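Local coordinates for pirin-like protein (Geobacillus kaustophilus, PDB 2P17) that is of unknown function but binds one iron ion per subunit and, as a member of the pirin family, has the cupin fold, at residues H73-G84 and E126-S134. Residues are numbered along the deposited sequence; the frame is centred on the assembly and turned at random.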
loop_
_atom_site.group_PDB
_atom_site.type_symbol
_atom_site.label_atom_id
_atom_site.label_comp_id
_atom_site.label_asym_id
_atom_site.label_seq_id
_atom_site.Cartn_x
_atom_site.Cartn_y
_atom_site.Cartn_z
ATOM N N HIS A 73 -4.540 16.339 6.143
ATOM C CA HIS A 73 -3.217 15.937 6.625
ATOM C C HIS A 73 -2.456 17.116 7.216
ATOM O O HIS A 73 -2.478 18.225 6.676
ATOM C CB HIS A 73 -2.386 15.338 5.495
ATOM C CG HIS A 73 -0.936 15.205 5.834
ATOM N ND1 HIS A 73 -0.446 14.151 6.571
ATOM C CD2 HIS A 73 0.125 16.005 5.565
ATOM C CE1 HIS A 73 0.857 14.304 6.743
ATOM N NE2 HIS A 73 1.226 15.422 6.142
ATOM N N PHE A 74 -1.773 16.870 8.328
ATOM C CA PHE A 74 -0.785 17.803 8.833
ATOM C C PHE A 74 0.536 17.100 9.101
ATOM O O PHE A 74 0.554 15.994 9.638
ATOM C CB PHE A 74 -1.268 18.472 10.129
ATOM C CG PHE A 74 -0.183 19.215 10.840
ATOM C CD1 PHE A 74 0.185 20.485 10.417
ATOM C CD2 PHE A 74 0.515 18.616 11.886
ATOM C CE1 PHE A 74 1.228 21.171 11.052
ATOM C CE2 PHE A 74 1.557 19.292 12.520
ATOM C CZ PHE A 74 1.902 20.566 12.109
ATOM N N ASP A 75 1.639 17.756 8.750
ATOM C CA ASP A 75 2.929 17.392 9.324
ATOM C C ASP A 75 3.793 18.632 9.587
ATOM O O ASP A 75 3.584 19.699 9.001
ATOM C CB ASP A 75 3.659 16.342 8.462
ATOM C CG ASP A 75 4.168 16.905 7.161
ATOM O OD1 ASP A 75 5.193 17.621 7.187
ATOM O OD2 ASP A 75 3.540 16.631 6.114
ATOM N N SER A 76 4.761 18.476 10.486
ATOM C CA SER A 76 5.568 19.598 10.962
ATOM C C SER A 76 6.696 20.018 10.030
ATOM O O SER A 76 7.430 20.956 10.341
ATOM C CB SER A 76 6.116 19.306 12.356
ATOM O OG SER A 76 6.926 18.135 12.357
ATOM N N LYS A 77 6.818 19.337 8.892
ATOM C CA LYS A 77 7.737 19.765 7.850
ATOM C C LYS A 77 7.019 20.623 6.812
ATOM O O LYS A 77 7.417 21.768 6.563
ATOM C CB LYS A 77 8.431 18.556 7.184
ATOM C CG LYS A 77 9.431 18.913 6.072
ATOM C CD LYS A 77 10.634 19.649 6.639
ATOM C CE LYS A 77 11.760 19.770 5.617
ATOM N NZ LYS A 77 11.462 20.788 4.573
ATOM N N ALA A 78 5.953 20.075 6.229
ATOM C CA ALA A 78 5.276 20.691 5.088
ATOM C C ALA A 78 3.960 21.401 5.425
ATOM O O ALA A 78 3.434 22.167 4.610
ATOM C CB ALA A 78 5.057 19.657 3.985
ATOM N N GLY A 79 3.420 21.146 6.616
ATOM C CA GLY A 79 2.172 21.791 7.031
ATOM C C GLY A 79 0.936 21.033 6.580
ATOM O O GLY A 79 0.884 19.805 6.695
ATOM N N HIS A 80 -0.053 21.759 6.060
ATOM C CA HIS A 80 -1.359 21.172 5.741
ATOM C C HIS A 80 -1.545 20.765 4.296
ATOM O O HIS A 80 -1.126 21.472 3.369
ATOM C CB HIS A 80 -2.485 22.135 6.109
ATOM C CG HIS A 80 -2.915 22.036 7.530
ATOM N ND1 HIS A 80 -3.828 21.100 7.964
ATOM C CD2 HIS A 80 -2.561 22.755 8.620
ATOM C CE1 HIS A 80 -4.008 21.237 9.265
ATOM N NE2 HIS A 80 -3.258 22.238 9.686
ATOM N N SER A 81 -2.212 19.625 4.116
ATOM C CA SER A 81 -2.622 19.160 2.803
ATOM C C SER A 81 -3.946 18.410 2.939
ATOM O O SER A 81 -4.431 18.198 4.046
ATOM C CB SER A 81 -1.563 18.248 2.210
ATOM O OG SER A 81 -1.567 16.989 2.858
ATOM N N THR A 82 -4.534 18.040 1.808
ATOM C CA THR A 82 -5.764 17.249 1.808
ATOM C C THR A 82 -5.651 16.068 0.857
ATOM O O THR A 82 -4.848 16.084 -0.081
ATOM C CB THR A 82 -7.002 18.085 1.415
ATOM O OG1 THR A 82 -6.789 18.692 0.138
ATOM C CG2 THR A 82 -7.310 19.165 2.466
ATOM N N LEU A 83 -6.448 15.044 1.137
ATOM C CA LEU A 83 -6.571 13.862 0.286
ATOM C C LEU A 83 -8.032 13.520 0.142
ATOM O O LEU A 83 -8.790 13.643 1.099
ATOM C CB LEU A 83 -5.868 12.639 0.892
ATOM C CG LEU A 83 -4.345 12.446 0.885
ATOM C CD1 LEU A 83 -4.001 11.069 1.399
ATOM C CD2 LEU A 83 -3.698 12.667 -0.474
ATOM N N GLY A 84 -8.413 13.087 -1.054
ATOM C CA GLY A 84 -9.765 12.574 -1.278
ATOM C C GLY A 84 -9.753 11.111 -1.683
ATOM O O GLY A 84 -8.688 10.470 -1.693
ATOM N N GLU A 126 16.264 13.892 5.949
ATOM C CA GLU A 126 15.321 14.984 6.185
ATOM C C GLU A 126 13.896 14.486 5.971
ATOM O O GLU A 126 13.658 13.706 5.053
ATOM C CB GLU A 126 15.588 16.153 5.234
ATOM C CG GLU A 126 16.880 16.929 5.497
ATOM C CD GLU A 126 16.821 17.807 6.734
ATOM O OE1 GLU A 126 15.714 18.247 7.121
ATOM O OE2 GLU A 126 17.893 18.070 7.320
ATOM N N PRO A 127 12.950 14.931 6.825
ATOM C CA PRO A 127 11.552 14.584 6.539
ATOM C C PRO A 127 11.085 15.189 5.219
ATOM O O PRO A 127 11.561 16.259 4.807
ATOM C CB PRO A 127 10.767 15.178 7.719
ATOM C CG PRO A 127 11.701 16.126 8.394
ATOM C CD PRO A 127 13.101 15.737 8.052
ATOM N N ARG A 128 10.156 14.501 4.561
ATOM C CA ARG A 128 9.664 14.910 3.246
ATOM C C ARG A 128 8.230 14.414 3.120
ATOM O O ARG A 128 7.887 13.348 3.640
ATOM C CB ARG A 128 10.579 14.327 2.153
ATOM C CG ARG A 128 10.080 14.320 0.713
ATOM C CD ARG A 128 11.159 13.732 -0.204
ATOM N NE ARG A 128 11.379 12.277 -0.100
ATOM C CZ ARG A 128 12.436 11.656 -0.632
ATOM N NH1 ARG A 128 13.359 12.368 -1.262
ATOM N NH2 ARG A 128 12.593 10.343 -0.532
ATOM N N TYR A 129 7.405 15.187 2.430
ATOM C CA TYR A 129 6.012 14.845 2.201
ATOM C C TYR A 129 5.721 14.914 0.712
ATOM O O TYR A 129 6.109 15.867 0.033
ATOM C CB TYR A 129 5.096 15.811 2.966
ATOM C CG TYR A 129 3.627 15.548 2.727
ATOM C CD1 TYR A 129 2.979 14.479 3.354
ATOM C CD2 TYR A 129 2.885 16.360 1.871
ATOM C CE1 TYR A 129 1.644 14.231 3.132
ATOM C CE2 TYR A 129 1.530 16.116 1.630
ATOM C CZ TYR A 129 0.920 15.053 2.274
ATOM O OH TYR A 129 -0.418 14.807 2.064
ATOM N N GLN A 130 5.062 13.876 0.210
ATOM C CA GLN A 130 4.595 13.838 -1.175
ATOM C C GLN A 130 3.098 13.585 -1.204
ATOM O O GLN A 130 2.616 12.601 -0.641
ATOM C CB GLN A 130 5.312 12.744 -1.960
ATOM C CG GLN A 130 6.808 12.805 -1.900
ATOM C CD GLN A 130 7.435 11.647 -2.624
ATOM O OE1 GLN A 130 7.419 11.594 -3.862
ATOM N NE2 GLN A 130 7.995 10.707 -1.870
ATOM N N ASN A 131 2.374 14.492 -1.845
ATOM C CA ASN A 131 0.939 14.336 -2.060
ATOM C C ASN A 131 0.724 13.747 -3.454
ATOM O O ASN A 131 1.085 14.357 -4.466
ATOM C CB ASN A 131 0.243 15.694 -1.906
ATOM C CG ASN A 131 -1.258 15.577 -1.829
ATOM O OD1 ASN A 131 -1.929 15.473 -2.849
ATOM N ND2 ASN A 131 -1.796 15.589 -0.612
ATOM N N LEU A 132 0.149 12.550 -3.503
ATOM C CA LEU A 132 0.058 11.785 -4.743
ATOM C C LEU A 132 -1.390 11.651 -5.189
ATOM O O LEU A 132 -2.063 10.684 -4.866
ATOM C CB LEU A 132 0.705 10.401 -4.566
ATOM C CG LEU A 132 2.146 10.395 -4.052
ATOM C CD1 LEU A 132 2.622 8.968 -3.778
ATOM C CD2 LEU A 132 3.094 11.130 -5.008
ATOM N N ARG A 133 -1.868 12.645 -5.919
ATOM C CA ARG A 133 -3.237 12.629 -6.396
ATOM C C ARG A 133 -3.407 11.547 -7.445
ATOM O O ARG A 133 -2.587 11.395 -8.350
ATOM C CB ARG A 133 -3.617 13.990 -6.978
ATOM C CG ARG A 133 -3.516 15.115 -5.984
ATOM C CD ARG A 133 -4.534 14.982 -4.867
ATOM N NE ARG A 133 -4.536 16.183 -4.038
ATOM C CZ ARG A 133 -5.477 16.501 -3.160
ATOM N NH1 ARG A 133 -6.515 15.701 -2.956
ATOM N NH2 ARG A 133 -5.367 17.631 -2.471
ATOM N N SER A 134 -4.487 10.788 -7.317
ATOM C CA SER A 134 -4.781 9.705 -8.242
ATOM C C SER A 134 -4.657 10.177 -9.695
ATOM O O SER A 134 -4.015 9.523 -10.518
ATOM C CB SER A 134 -6.189 9.178 -7.966
ATOM O OG SER A 134 -6.543 8.155 -8.878
HETATM O O HOH W 1 -3.443 19.245 -0.735
#
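Y129 lays its ring over one face of the H73 imidazole in an offset stack, centroids 4.2 Å apart and planes only 8° from parallel. With CG anti to the backbone N (chi1 178°), the tyrosine ring extends toward the hairpin of strands 71-75 and 79-83, and A78 CB packs against its CB. Hydrogen bonds fix both rings. H73 NE2 points in its ring plane at the anti lone pair of D75 OD2 (2.6 Å), while ND1 is hydrogen-bonded to E101, a predicted iron ligand. D75 OD1 accepts from the backbone N of both K77 and A78, an Asx motif, the K77 bond alone being an Asx turn. Y129 OH accepts from S81 OG (2.6 Å) and N131 ND2 and is also hydrogen-bonded to Q89; the same amide nitrogen donates to T82 O at 3.1 Å, from above the carbonyl plane. With an alanine here instead of Y129, the stacked face of H73 would probably lose its cover, and S81 OG and N131 ND2 a shared acceptor. Farther along, R133 NH2 donates to T82 OG1, in the guanidinium plane, while NH1 forms a salt bridge with D87. Side chains thus bridge strand 79-83, at one sheet's margin, and strand 128-132, paired with 88-92 in the other, as in the two-sheeted cupin beta-barrel, with H73 a probable second-shell iron-site residue.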